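Local coordinates for protein Emp46p (PDB 2A6V) that acts as a calcium-independent cargo receptor with a carbohydrate recognition domain, and is involved in the secretion of glycoproteins, at residues Phe42-Gly47 against Thr199-Asp204; Tyr60-Ala65 against Ser193-Gly198; Phe87-Gly92 against Asn109-Leu114; Leu115-Lys120 against Gln150-Met155. All coordinates share one frame; numbering follows the deposited sequence. Where two conformers were deposited one is given.

Interaction 1: residues Phe42-Gly47 against Thr199-Asp204; sequences FVLTPG and TSAIND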
loop_
_atom_site.group_PDB
_atom_site.type_symbol
_atom_site.label_atom_id
_atom_site.label_comp_id
_atom_site.label_asym_id
_atom_site.label_seq_id
_atom_site.Cartn_x
_atom_site.Cartn_y
_atom_site.Cartn_z
ATOM N N PHE A 42 9.913 -6.764 -6.446
ATOM C CA PHE A 42 10.380 -6.456 -5.116
ATOM C C PHE A 42 9.843 -7.454 -4.109
ATOM O O PHE A 42 8.669 -7.781 -4.122
ATOM C CB PHE A 42 9.952 -5.061 -4.687
ATOM C CG PHE A 42 10.760 -3.942 -5.280
ATOM C CD1 PHE A 42 12.096 -3.780 -4.953
ATOM C CD2 PHE A 42 10.179 -3.031 -6.148
ATOM C CE1 PHE A 42 12.833 -2.708 -5.507
ATOM C CE2 PHE A 42 10.903 -1.954 -6.673
ATOM C CZ PHE A 42 12.211 -1.804 -6.355
ATOM N N VAL A 43 10.717 -7.967 -3.270
ATOM C CA VAL A 43 10.336 -8.801 -2.155
ATOM C C VAL A 43 10.506 -7.912 -0.918
ATOM O O VAL A 43 11.637 -7.547 -0.543
ATOM C CB VAL A 43 11.193 -10.070 -2.057
ATOM C CG1 VAL A 43 10.771 -10.899 -0.835
ATOM C CG2 VAL A 43 11.091 -10.886 -3.352
ATOM N N LEU A 44 9.391 -7.518 -0.319
ATOM C CA LEU A 44 9.409 -6.632 0.837
ATOM C C LEU A 44 9.948 -7.343 2.054
ATOM O O LEU A 44 10.661 -6.723 2.846
ATOM C CB LEU A 44 7.991 -6.107 1.129
ATOM C CG LEU A 44 7.374 -5.174 0.089
ATOM C CD1 LEU A 44 5.877 -5.009 0.349
ATOM C CD2 LEU A 44 8.037 -3.808 0.091
ATOM N N THR A 45 9.642 -8.638 2.201
ATOM C CA THR A 45 9.973 -9.403 3.408
ATOM C C THR A 45 10.673 -10.726 3.081
ATOM O O THR A 45 10.082 -11.805 3.236
ATOM C CB THR A 45 8.708 -9.677 4.234
ATOM O OG1 THR A 45 7.717 -10.342 3.443
ATOM C CG2 THR A 45 8.065 -8.380 4.670
ATOM N N PRO A 46 11.913 -10.639 2.605
ATOM C CA PRO A 46 12.622 -11.821 2.096
ATOM C C PRO A 46 13.128 -12.836 3.115
ATOM O O PRO A 46 13.512 -13.946 2.729
ATOM C CB PRO A 46 13.817 -11.208 1.369
ATOM C CG PRO A 46 14.061 -9.910 2.041
ATOM C CD PRO A 46 12.693 -9.410 2.422
ATOM N N GLY A 47 13.179 -12.445 4.369
ATOM C CA GLY A 47 13.674 -13.310 5.429
ATOM C C GLY A 47 12.688 -13.486 6.562
ATOM O O GLY A 47 11.664 -12.819 6.625
ATOM N N THR A 199 4.093 1.623 0.221
ATOM C CA THR A 199 3.661 0.317 0.688
ATOM C C THR A 199 4.703 -0.221 1.652
ATOM O O THR A 199 5.897 0.122 1.570
ATOM C CB THR A 199 3.461 -0.639 -0.521
ATOM O OG1 THR A 199 2.967 -1.891 -0.059
ATOM C CG2 THR A 199 4.782 -0.938 -1.255
ATOM N N SER A 200 4.271 -1.069 2.565
ATOM C CA SER A 200 5.166 -1.733 3.481
ATOM C C SER A 200 4.619 -3.052 3.931
ATOM O O SER A 200 3.419 -3.293 3.832
ATOM C CB SER A 200 5.432 -0.853 4.691
ATOM O OG SER A 200 4.246 -0.716 5.463
ATOM N N ALA A 201 5.473 -3.908 4.449
ATOM C CA ALA A 201 5.019 -5.171 4.984
ATOM C C ALA A 201 5.945 -5.650 6.059
ATOM O O ALA A 201 7.082 -5.201 6.158
ATOM C CB ALA A 201 4.909 -6.210 3.889
ATOM N N ILE A 202 5.443 -6.556 6.879
ATOM C CA ILE A 202 6.233 -7.260 7.866
ATOM C C ILE A 202 5.708 -8.698 7.929
ATOM O O ILE A 202 4.513 -8.940 7.793
ATOM C CB ILE A 202 6.140 -6.550 9.242
ATOM C CG1 ILE A 202 7.113 -7.181 10.241
ATOM C CG2 ILE A 202 4.705 -6.552 9.798
ATOM C CD1 ILE A 202 7.106 -6.463 11.589
ATOM N N ASN A 203 6.612 -9.652 8.099
ATOM C CA ASN A 203 6.256 -11.044 8.252
ATOM C C ASN A 203 6.730 -11.550 9.620
ATOM O O ASN A 203 7.009 -10.752 10.520
ATOM C CB ASN A 203 6.790 -11.868 7.069
ATOM C CG ASN A 203 8.288 -12.049 7.106
ATOM O OD1 ASN A 203 8.951 -11.560 8.011
ATOM N ND2 ASN A 203 8.835 -12.759 6.096
ATOM N N ASP A 204 6.773 -12.872 9.781
ATOM C CA ASP A 204 7.265 -13.515 10.996
ATOM C C ASP A 204 8.169 -14.674 10.591
ATOM O O ASP A 204 8.649 -14.721 9.451
ATOM C CB ASP A 204 6.108 -13.874 11.959
ATOM C CG ASP A 204 5.161 -14.937 11.432
ATOM O OD1 ASP A 204 5.544 -15.697 10.537
ATOM O OD2 ASP A 204 3.987 -15.070 11.898
#

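Interaction 2: residues Tyr60-Ala65 against Ser193-Gly198; sequences YSIKDA and SPFRIG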
loop_
_atom_site.group_PDB
_atom_site.type_symbol
_atom_site.label_atom_id
_atom_site.label_comp_id
_atom_site.label_asym_id
_atom_site.label_seq_id
_atom_site.Cartn_x
_atom_site.Cartn_y
_atom_site.Cartn_z
ATOM N N TYR A 60 2.774 13.890 -3.823
ATOM C CA TYR A 60 1.855 14.033 -4.949
ATOM C C TYR A 60 0.747 15.045 -4.656
ATOM O O TYR A 60 0.121 14.997 -3.610
ATOM C CB TYR A 60 1.207 12.685 -5.258
ATOM C CG TYR A 60 0.362 12.705 -6.508
ATOM C CD1 TYR A 60 0.949 12.721 -7.753
ATOM C CD2 TYR A 60 -1.035 12.707 -6.442
ATOM C CE1 TYR A 60 0.193 12.734 -8.905
ATOM C CE2 TYR A 60 -1.805 12.712 -7.596
ATOM C CZ TYR A 60 -1.186 12.731 -8.831
ATOM O OH TYR A 60 -1.931 12.728 -9.989
ATOM N N SER A 61 0.518 15.956 -5.597
ATOM C CA SER A 61 -0.599 16.886 -5.535
ATOM C C SER A 61 -1.568 16.568 -6.676
ATOM O O SER A 61 -1.173 16.509 -7.837
ATOM C CB SER A 61 -0.088 18.333 -5.618
ATOM O OG SER A 61 0.658 18.664 -4.453
ATOM N N ILE A 62 -2.831 16.328 -6.331
ATOM C CA ILE A 62 -3.835 15.954 -7.328
ATOM C C ILE A 62 -4.211 17.156 -8.174
ATOM O O ILE A 62 -4.289 18.273 -7.669
ATOM C CB ILE A 62 -5.105 15.391 -6.644
ATOM C CG1 ILE A 62 -4.881 13.939 -6.237
ATOM C CG2 ILE A 62 -6.340 15.497 -7.563
ATOM C CD1 ILE A 62 -5.971 13.389 -5.382
ATOM N N LYS A 63 -4.451 16.908 -9.454
ATOM C CA LYS A 63 -5.019 17.903 -10.354
ATOM C C LYS A 63 -6.553 17.825 -10.254
ATOM O O LYS A 63 -7.155 18.595 -9.513
ATOM C CB LYS A 63 -4.496 17.684 -11.778
ATOM C CG LYS A 63 -4.479 18.937 -12.664
ATOM C CD LYS A 63 -5.882 19.375 -13.113
ATOM C CE LYS A 63 -5.931 19.814 -14.588
ATOM N NZ LYS A 63 -6.113 21.297 -14.744
ATOM N N ASP A 64 -7.167 16.880 -10.965
ATOM C CA ASP A 64 -8.616 16.670 -10.921
ATOM C C ASP A 64 -8.919 15.407 -10.119
ATOM O O ASP A 64 -9.558 15.482 -9.073
ATOM C CB ASP A 64 -9.199 16.548 -12.339
ATOM C CG ASP A 64 -9.316 17.890 -13.057
ATOM O OD1 ASP A 64 -9.097 18.946 -12.431
ATOM O OD2 ASP A 64 -9.612 17.962 -14.266
ATOM N N ALA A 65 -8.420 14.272 -10.609
ATOM C CA ALA A 65 -8.630 12.957 -10.000
ATOM C C ALA A 65 -7.387 12.081 -10.158
ATOM O O ALA A 65 -6.419 12.449 -10.836
ATOM C CB ALA A 65 -9.836 12.281 -10.629
ATOM N N SER A 193 -4.372 18.628 -0.300
ATOM C CA SER A 193 -3.053 18.618 0.324
ATOM C C SER A 193 -2.130 17.652 -0.408
ATOM O O SER A 193 -2.594 16.646 -0.963
ATOM C CB SER A 193 -3.154 18.229 1.799
ATOM O OG SER A 193 -3.456 16.845 1.949
ATOM N N PRO A 194 -0.833 17.952 -0.437
ATOM C CA PRO A 194 0.136 16.984 -0.969
ATOM C C PRO A 194 0.186 15.773 -0.042
ATOM O O PRO A 194 -0.070 15.900 1.149
ATOM C CB PRO A 194 1.465 17.755 -0.942
ATOM C CG PRO A 194 1.085 19.196 -0.817
ATOM C CD PRO A 194 -0.177 19.202 0.001
ATOM N N PHE A 195 0.489 14.603 -0.583
ATOM C CA PHE A 195 0.579 13.414 0.240
ATOM C C PHE A 195 1.619 12.449 -0.309
ATOM O O PHE A 195 2.050 12.539 -1.458
ATOM C CB PHE A 195 -0.791 12.741 0.400
ATOM C CG PHE A 195 -1.451 12.415 -0.901
ATOM C CD1 PHE A 195 -2.253 13.355 -1.548
ATOM C CD2 PHE A 195 -1.244 11.189 -1.505
ATOM C CE1 PHE A 195 -2.836 13.067 -2.763
ATOM C CE2 PHE A 195 -1.836 10.898 -2.715
ATOM C CZ PHE A 195 -2.636 11.843 -3.348
ATOM N N ARG A 196 2.028 11.538 0.559
ATOM C CA ARG A 196 3.064 10.578 0.262
ATOM C C ARG A 196 2.410 9.247 -0.027
ATOM O O ARG A 196 1.406 8.893 0.596
ATOM C CB ARG A 196 4.012 10.476 1.440
ATOM C CG ARG A 196 4.885 11.736 1.581
ATOM C CD ARG A 196 5.947 11.662 2.657
ATOM N NE ARG A 196 5.512 10.917 3.842
ATOM C CZ ARG A 196 5.914 9.674 4.159
ATOM N NH1 ARG A 196 6.779 9.002 3.397
ATOM N NH2 ARG A 196 5.452 9.094 5.258
ATOM N N ILE A 197 3.011 8.506 -0.951
ATOM C CA ILE A 197 2.475 7.235 -1.433
ATOM C C ILE A 197 3.470 6.142 -1.204
ATOM O O ILE A 197 4.639 6.274 -1.579
ATOM C CB ILE A 197 2.174 7.353 -2.953
ATOM C CG1 ILE A 197 1.121 8.431 -3.221
ATOM C CG2 ILE A 197 1.798 6.016 -3.545
ATOM C CD1 ILE A 197 1.148 8.928 -4.608
ATOM N N GLY A 198 3.046 5.035 -0.598
ATOM C CA GLY A 198 3.950 3.919 -0.418
ATOM C C GLY A 198 3.273 2.627 -0.019
ATOM O O GLY A 198 2.041 2.534 0.064
#

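Interaction 3: residues Phe87-Gly92 against Asn109-Leu114; sequences FWLKQG and NGLMIL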
loop_
_atom_site.group_PDB
_atom_site.type_symbol
_atom_site.label_atom_id
_atom_site.label_comp_id
_atom_site.label_asym_id
_atom_site.label_seq_id
_atom_site.Cartn_x
_atom_site.Cartn_y
_atom_site.Cartn_z
ATOM N N PHE A 87 -0.817 -0.469 2.266
ATOM C CA PHE A 87 -0.692 0.561 1.249
ATOM C C PHE A 87 -1.096 1.870 1.877
ATOM O O PHE A 87 -2.159 1.936 2.492
ATOM C CB PHE A 87 -1.566 0.215 0.052
ATOM C CG PHE A 87 -1.168 -1.064 -0.585
ATOM C CD1 PHE A 87 -0.125 -1.095 -1.499
ATOM C CD2 PHE A 87 -1.805 -2.252 -0.263
ATOM C CE1 PHE A 87 0.266 -2.289 -2.067
ATOM C CE2 PHE A 87 -1.414 -3.437 -0.831
ATOM C CZ PHE A 87 -0.367 -3.460 -1.740
ATOM N N TRP A 88 -0.281 2.896 1.682
ATOM C CA TRP A 88 -0.371 4.124 2.438
ATOM C C TRP A 88 -0.569 5.339 1.542
ATOM O O TRP A 88 0.054 5.452 0.467
ATOM C CB TRP A 88 0.923 4.367 3.196
ATOM C CG TRP A 88 1.363 3.295 4.110
ATOM C CD1 TRP A 88 2.201 2.278 3.801
ATOM C CD2 TRP A 88 1.021 3.127 5.493
ATOM N NE1 TRP A 88 2.403 1.475 4.895
ATOM C CE2 TRP A 88 1.686 1.977 5.949
ATOM C CE3 TRP A 88 0.227 3.843 6.399
ATOM C CZ2 TRP A 88 1.590 1.524 7.271
ATOM C CZ3 TRP A 88 0.120 3.375 7.714
ATOM C CH2 TRP A 88 0.801 2.227 8.122
ATOM N N LEU A 89 -1.419 6.241 2.008
ATOM C CA LEU A 89 -1.455 7.626 1.554
ATOM C C LEU A 89 -1.345 8.458 2.830
ATOM O O LEU A 89 -2.253 8.407 3.655
ATOM C CB LEU A 89 -2.773 7.936 0.829
ATOM C CG LEU A 89 -3.117 7.150 -0.425
ATOM C CD1 LEU A 89 -4.398 7.709 -1.034
ATOM C CD2 LEU A 89 -2.018 7.206 -1.446
ATOM N N LYS A 90 -0.244 9.175 3.029
ATOM C CA LYS A 90 -0.007 9.887 4.295
ATOM C C LYS A 90 0.339 11.360 4.065
ATOM O O LYS A 90 0.938 11.711 3.061
ATOM C CB LYS A 90 1.125 9.207 5.064
ATOM C CG LYS A 90 0.791 7.796 5.526
ATOM C CD LYS A 90 1.480 7.359 6.827
ATOM C CE LYS A 90 2.926 7.774 6.891
ATOM N NZ LYS A 90 3.549 7.334 8.153
ATOM N N GLN A 91 -0.060 12.218 5.001
ATOM C CA GLN A 91 0.237 13.654 4.924
ATOM C C GLN A 91 0.906 14.123 6.202
ATOM O O GLN A 91 0.972 13.388 7.188
ATOM C CB GLN A 91 -1.039 14.465 4.651
ATOM C CG GLN A 91 -2.131 14.292 5.698
ATOM C CD GLN A 91 -3.276 15.275 5.536
ATOM O OE1 GLN A 91 -3.239 16.153 4.662
ATOM N NE2 GLN A 91 -4.296 15.136 6.377
ATOM N N GLY A 92 1.436 15.344 6.174
ATOM C CA GLY A 92 2.044 15.932 7.356
ATOM C C GLY A 92 3.473 15.482 7.566
ATOM O O GLY A 92 3.997 14.689 6.786
ATOM N N ASN A 109 -1.126 10.486 10.027
ATOM C CA ASN A 109 -2.173 11.273 9.432
ATOM C C ASN A 109 -2.351 10.784 8.010
ATOM O O ASN A 109 -1.539 11.055 7.123
ATOM C CB ASN A 109 -1.791 12.749 9.454
ATOM C CG ASN A 109 -2.975 13.646 9.255
ATOM O OD1 ASN A 109 -3.881 13.355 8.466
ATOM N ND2 ASN A 109 -2.991 14.758 9.995
ATOM N N GLY A 110 -3.393 10.007 7.801
ATOM C CA GLY A 110 -3.664 9.510 6.477
ATOM C C GLY A 110 -4.467 8.245 6.452
ATOM O O GLY A 110 -5.251 7.969 7.357
ATOM N N LEU A 111 -4.242 7.474 5.394
ATOM C CA LEU A 111 -5.015 6.300 5.044
ATOM C C LEU A 111 -4.088 5.109 4.956
ATOM O O LEU A 111 -3.019 5.193 4.352
ATOM C CB LEU A 111 -5.698 6.526 3.702
ATOM C CG LEU A 111 -6.346 5.328 3.024
ATOM C CD1 LEU A 111 -7.562 4.787 3.818
ATOM C CD2 LEU A 111 -6.753 5.689 1.595
ATOM N N MET A 112 -4.479 4.029 5.619
ATOM C CA MET A 112 -3.783 2.757 5.560
ATOM C C MET A 112 -4.774 1.708 5.077
ATOM O O MET A 112 -5.792 1.462 5.741
ATOM C CB MET A 112 -3.269 2.365 6.946
ATOM C CG MET A 112 -2.488 1.065 6.957
ATOM S SD MET A 112 -2.021 0.415 8.556
ATOM C CE MET A 112 -3.604 -0.063 9.185
ATOM N N ILE A 113 -4.453 1.031 3.982
ATOM C CA ILE A 113 -5.241 -0.063 3.442
ATOM C C ILE A 113 -4.430 -1.322 3.673
ATOM O O ILE A 113 -3.313 -1.460 3.152
ATOM C CB ILE A 113 -5.555 0.150 1.943
ATOM C CG1 ILE A 113 -6.343 1.468 1.764
ATOM C CG2 ILE A 113 -6.288 -1.049 1.382
ATOM C CD1 ILE A 113 -6.635 1.842 0.318
ATOM N N LEU A 114 -4.966 -2.245 4.458
ATOM C CA LEU A 114 -4.201 -3.304 5.033
ATOM C C LEU A 114 -4.731 -4.650 4.593
ATOM O O LEU A 114 -5.928 -4.909 4.712
ATOM C CB LEU A 114 -4.257 -3.192 6.552
ATOM C CG LEU A 114 -3.581 -4.277 7.350
ATOM C CD1 LEU A 114 -2.081 -4.345 7.112
ATOM C CD2 LEU A 114 -3.870 -4.028 8.824
HETATM O O HOH W 1 1.501 10.900 8.931
#

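Interaction 4: residues Leu115-Lys120 against Gln150-Met155; sequences LRLDDK and QYQDSM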
loop_
_atom_site.group_PDB
_atom_site.type_symbol
_atom_site.label_atom_id
_atom_site.label_comp_id
_atom_site.label_asym_id
_atom_site.label_seq_id
_atom_site.Cartn_x
_atom_site.Cartn_y
_atom_site.Cartn_z
ATOM N N LEU A 115 -3.843 -5.506 4.083
ATOM C CA LEU A 115 -4.082 -6.913 3.836
ATOM C C LEU A 115 -3.466 -7.686 4.976
ATOM O O LEU A 115 -2.242 -7.669 5.164
ATOM C CB LEU A 115 -3.481 -7.388 2.516
ATOM C CG LEU A 115 -4.277 -7.003 1.277
ATOM C CD1 LEU A 115 -4.365 -5.480 1.077
ATOM C CD2 LEU A 115 -3.746 -7.667 0.068
ATOM N N ARG A 116 -4.301 -8.332 5.779
ATOM C CA ARG A 116 -3.819 -9.119 6.909
ATOM C C ARG A 116 -4.896 -10.103 7.317
ATOM O O ARG A 116 -5.965 -10.151 6.703
ATOM C CB ARG A 116 -3.431 -8.222 8.086
ATOM C CG ARG A 116 -4.564 -7.663 8.926
ATOM C CD ARG A 116 -4.161 -7.376 10.378
ATOM N NE ARG A 116 -5.289 -6.891 11.165
ATOM C CZ ARG A 116 -5.433 -7.086 12.467
ATOM N NH1 ARG A 116 -4.502 -7.745 13.162
ATOM N NH2 ARG A 116 -6.521 -6.629 13.086
ATOM N N LEU A 117 -4.584 -10.893 8.330
ATOM C CA LEU A 117 -5.588 -11.702 9.005
ATOM C C LEU A 117 -6.166 -10.857 10.114
ATOM O O LEU A 117 -5.591 -10.729 11.205
ATOM C CB LEU A 117 -4.970 -12.994 9.524
ATOM C CG LEU A 117 -4.197 -13.812 8.493
ATOM C CD1 LEU A 117 -3.803 -15.128 9.040
ATOM C CD2 LEU A 117 -4.973 -13.994 7.221
ATOM N N ASP A 118 -7.272 -10.206 9.809
ATOM C CA ASP A 118 -7.927 -9.392 10.799
ATOM C C ASP A 118 -8.420 -10.298 11.922
ATOM O O ASP A 118 -8.751 -11.451 11.697
ATOM C CB ASP A 118 -9.070 -8.631 10.155
ATOM C CG ASP A 118 -9.839 -7.821 11.148
ATOM O OD1 ASP A 118 -9.466 -6.679 11.425
ATOM O OD2 ASP A 118 -10.844 -8.281 11.710
ATOM N N ASP A 119 -8.412 -9.798 13.148
ATOM C CA ASP A 119 -8.652 -10.717 14.270
ATOM C C ASP A 119 -10.067 -11.233 14.294
ATOM O O ASP A 119 -10.319 -12.262 14.894
ATOM C CB ASP A 119 -8.259 -10.132 15.614
ATOM C CG ASP A 119 -8.804 -8.775 15.843
ATOM O OD1 ASP A 119 -8.283 -7.794 15.234
ATOM O OD2 ASP A 119 -9.687 -8.582 16.702
ATOM N N LYS A 120 -10.981 -10.533 13.631
ATOM C CA LYS A 120 -12.371 -10.995 13.556
ATOM C C LYS A 120 -12.862 -11.348 12.153
ATOM O O LYS A 120 -13.704 -12.244 12.008
ATOM C CB LYS A 120 -13.288 -9.988 14.233
ATOM C CG LYS A 120 -13.060 -9.949 15.750
ATOM C CD LYS A 120 -13.933 -8.945 16.434
ATOM C CE LYS A 120 -13.749 -9.015 17.961
ATOM N NZ LYS A 120 -14.615 -8.004 18.641
ATOM N N GLN A 150 -8.943 -13.143 -0.333
ATOM C CA GLN A 150 -7.939 -14.200 -0.230
ATOM C C GLN A 150 -6.639 -13.744 -0.902
ATOM O O GLN A 150 -6.617 -13.415 -2.094
ATOM C CB GLN A 150 -8.436 -15.499 -0.873
ATOM C CG GLN A 150 -7.577 -16.685 -0.544
ATOM C CD GLN A 150 -8.085 -17.999 -1.106
ATOM O OE1 GLN A 150 -7.467 -19.035 -0.888
ATOM N NE2 GLN A 150 -9.218 -17.972 -1.781
ATOM N N TYR A 151 -5.569 -13.716 -0.124
ATOM C CA TYR A 151 -4.248 -13.289 -0.631
ATOM C C TYR A 151 -3.096 -14.265 -0.259
ATOM O O TYR A 151 -2.098 -14.287 -0.964
ATOM C CB TYR A 151 -3.894 -11.849 -0.178
ATOM C CG TYR A 151 -3.651 -11.753 1.293
ATOM C CD1 TYR A 151 -2.399 -12.029 1.824
ATOM C CD2 TYR A 151 -4.689 -11.443 2.170
ATOM C CE1 TYR A 151 -2.168 -11.988 3.199
ATOM C CE2 TYR A 151 -4.488 -11.399 3.543
ATOM C CZ TYR A 151 -3.214 -11.661 4.057
ATOM O OH TYR A 151 -2.987 -11.674 5.423
ATOM N N GLN A 152 -3.177 -15.033 0.820
ATOM C CA GLN A 152 -2.013 -15.811 1.233
ATOM C C GLN A 152 -1.684 -16.885 0.219
ATOM O O GLN A 152 -2.573 -17.542 -0.337
ATOM C CB GLN A 152 -2.192 -16.458 2.600
ATOM C CG GLN A 152 -2.197 -15.485 3.755
ATOM C CD GLN A 152 -2.021 -16.202 5.059
ATOM O OE1 GLN A 152 -2.644 -17.251 5.277
ATOM N NE2 GLN A 152 -1.206 -15.649 5.942
ATOM N N ASP A 153 -0.387 -17.041 0.015
ATOM C CA ASP A 153 0.222 -18.155 -0.714
ATOM C C ASP A 153 -0.355 -18.318 -2.133
ATOM O O ASP A 153 -0.966 -19.333 -2.490
ATOM C CB ASP A 153 0.162 -19.438 0.108
ATOM C CG ASP A 153 1.083 -20.514 -0.429
ATOM O OD1 ASP A 153 2.054 -20.180 -1.147
ATOM O OD2 ASP A 153 0.889 -21.718 -0.196
ATOM N N SER A 154 -0.116 -17.285 -2.923
ATOM C CA SER A 154 -0.509 -17.224 -4.340
ATOM C C SER A 154 0.659 -16.770 -5.179
ATOM O O SER A 154 1.230 -15.723 -4.917
ATOM C CB SER A 154 -1.660 -16.245 -4.529
ATOM O OG SER A 154 -2.110 -16.276 -5.872
ATOM N N MET A 155 1.029 -17.565 -6.179
ATOM C CA MET A 155 1.914 -17.096 -7.242
ATOM C C MET A 155 1.211 -16.062 -8.110
ATOM O O MET A 155 1.827 -15.157 -8.672
ATOM C CB MET A 155 2.349 -18.265 -8.143
ATOM C CG MET A 155 3.112 -19.374 -7.465
ATOM S SD MET A 155 3.425 -20.705 -8.660
ATOM C CE MET A 155 1.839 -21.485 -8.797
#

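Interaction 1: residues Phe42-Gly47 against Thr199-Asp204
Asn203 reaches from just after strand 196-202 across to Thr45 and Gly47. Its CB lies 4.0 Å from Thr45 OG1. Its CG passes Thr45 CB at 3.7 Å, and the two side chains run past each other in opposite directions. At the tip, Asn203 ND2 donates to Gly47 O over 2.9 Å with an angle of 158° at the hydrogen. The acceptor lies in the plane of the Asn203 amide, but the donor is tilted 34° from the carbonyl plane of Gly47. Asn203 ND2 is also bonded to Glu208 O, and Asn203 OD1 accepts from Thr50 N. Bonds at both ends of the amide fix which way round it sits.

The fold is the two-sheet beta sandwich of the legume-like lectins. Strand 41-43 belongs to one sheet and strand 196-202 to the other, so the chain just after 43 touches the opposing sheet.

Here Thr45 turns its methyl to the strand, with CG2 3.6 Å from Ala201 O and 3.9 Å from Ala201 CB. A chi1 of 56° sets Thr45 OG1 between its own backbone N and carbonyl carbon, where it bonds to Glu208 O and Phe210 N. Leu44 CD1 meets the Ala201 CB methyl at 3.9 Å. The same Leu44 also packs on Leu85 and Ile212, which lie on strands of the two different sheets.

Interaction 2: residues Tyr60-Ala65 against Ser193-Gly198
Tyr60 and Phe195 form a single antiparallel bridge as a hydrogen-bonded pair, with Tyr60 N giving to Phe195 O at 2.8 Å (172° at the hydrogen) and Phe195 N to Tyr60 O at 3.1 Å. Pro194 CA adds a CA-H...O contact to Tyr60 O at 3.3 Å.

Phe195 CG stands between its own backbone N and carbonyl carbon (chi1 55°). This brings one face of the Phe195 ring under Tyr60 O, which sits toward the rim. The two side chains lie side by side and point the same way. Phe195 CZ comes to the edge of the Tyr60 ring, 3.6 Å from Tyr60 CD2, with the ring planes at 69°. Ile62 CD1 meets the edge of the Phe195 ring, 4.1 Å from Phe195 CE1. Ile197 CD1 touches Tyr60 CB at 3.8 Å. The phenol end of Tyr60 is held by Asp219, and its ring meets Tyr11 edge-to-face.

Residues 60-65 lie in the loop that leaves strand 51-56 of one sheet and enters strand 66-75 of the other. The single bridge lies just beyond the pairing of 51-56 with 196-202, in a connection between the two sheets of a lectin beta sandwich.

Interaction 3: residues Phe87-Gly92 against Asn109-Leu114
Met112 lies along the Trp88 indole, both side chains pointing the same way from neighbouring strands. With a chi1 of -178°, Met112 CG stands opposite its backbone N, and this lays the chain along the indole. Met112 CG sits over a face of the six-membered ring of Trp88, 3.8 Å from its centroid and 20° off the normal, a CH-pi contact. Met112 SD comes 3.4 Å from Trp88 CH2 and approaches the ring obliquely, a Met-aromatic contact. On the opposite face of the sheet, Leu89 CD1 meets Leu111 CD2 at 4.1 Å, with Phe87 and Ile113 beside them.

The strands run antiparallel. Phe87 with Ile113 and Leu89 with Leu111 are hydrogen-bonded pairs. Trp88 with Met112 and Lys90 with Gly110 are non-hydrogen-bonded pairs. Gly110 CA comes within 4.3 Å of Lys90 CA and makes a CA-H...O contact to Leu89 O.

At the end of the ladder, Gln91 N bonds to Asn109 O, and Gln91 NE2 bonds to Asn109 OD1 at 2.8 Å. The two amide planes stand 87° apart. The Gln91 donor comes from above the Asn109 carbonyl plane. A water links Gln91 O to Asn109 N.

Farther out, Ser200 OG bonds to Trp88 NE1 and Ser193 OG to Gln91 OE1, while Phe108 meets Trp88 edge-to-face. Met112 also touches Tyr128, a potassium ligand. The Trp88-Met112 contact thus relies on shape and a polarisable sulfur, and the Leu89-Leu111 pair on apolar packing, while directional polar bonds set the register and hold the indole and the Gln91 amide.

Interaction 4: residues Leu115-Lys120 against Gln150-Met155
A corner in the chain at Arg116, where strand 111-115 gives way to strand 117-118, is packed against the Tyr151 ring. Tyr151 comes from the loop between strands 145-148 and 158-165. Its CG stands between the backbone N and the carbonyl carbon (chi1 68°), which points the ring at the corner. Leu115 CB lies over one face of the Tyr151 ring, 4.2 Å above the plane and toward the rim. Leu115 CD2 reaches back to Tyr151 CB at 4.2 Å, as the two side chains run in opposite directions. Arg116 O is at the ring edge, in plane, 3.7 Å from Tyr151 CE2. The hydroxyl goes into the bend itself, with Tyr151 OH only 3.1 Å from Arg116 CA. Leu117 CD2 closes on Tyr151 OH at 3.5 Å.

In this legume-like lectin domain the corner lies close to a potassium site. The nearest side-chain atom of Arg116 is about 5 Å from the potassium ion, and Asp118 touches the potassium ligand Tyr128. Arg116 NH2 forms salt bridges with Asp119 OD1, at 3.0 Å, and Asp118 OD1, both weak as hydrogen bonds. Asp118 OD2 accepts from Lys120 N in an Asx turn.

On the loop side, Glu123 OE1 accepts from the backbone N of both Tyr151 and Gln152. Gln152 crosses Leu117 at about a right angle, its NE2 4.1 Å from Leu117 CD1, while its OE1 accepts from Gly79 N.

Interaction 1 closes the longest loop of the four, and the other three are nested within it. Interactions 3 and 4 also lie inside the loop of interaction 2, one after the other. Interactions 1 and 2 share strand 196-202 but sit on opposite sides of the chain's centre, with centres about 25 Å apart. That strand neighbours 84-90, so interaction 3 touches both. Its centre is about 12 Å from that of interaction 2 and about 18 Å from that of interaction 1. Interaction 4 follows in the chain, its centre about 20 Å from that of interaction 3. Together they follow one sheet of the sandwich, tie it to the other sheet, and lead to a potassium site.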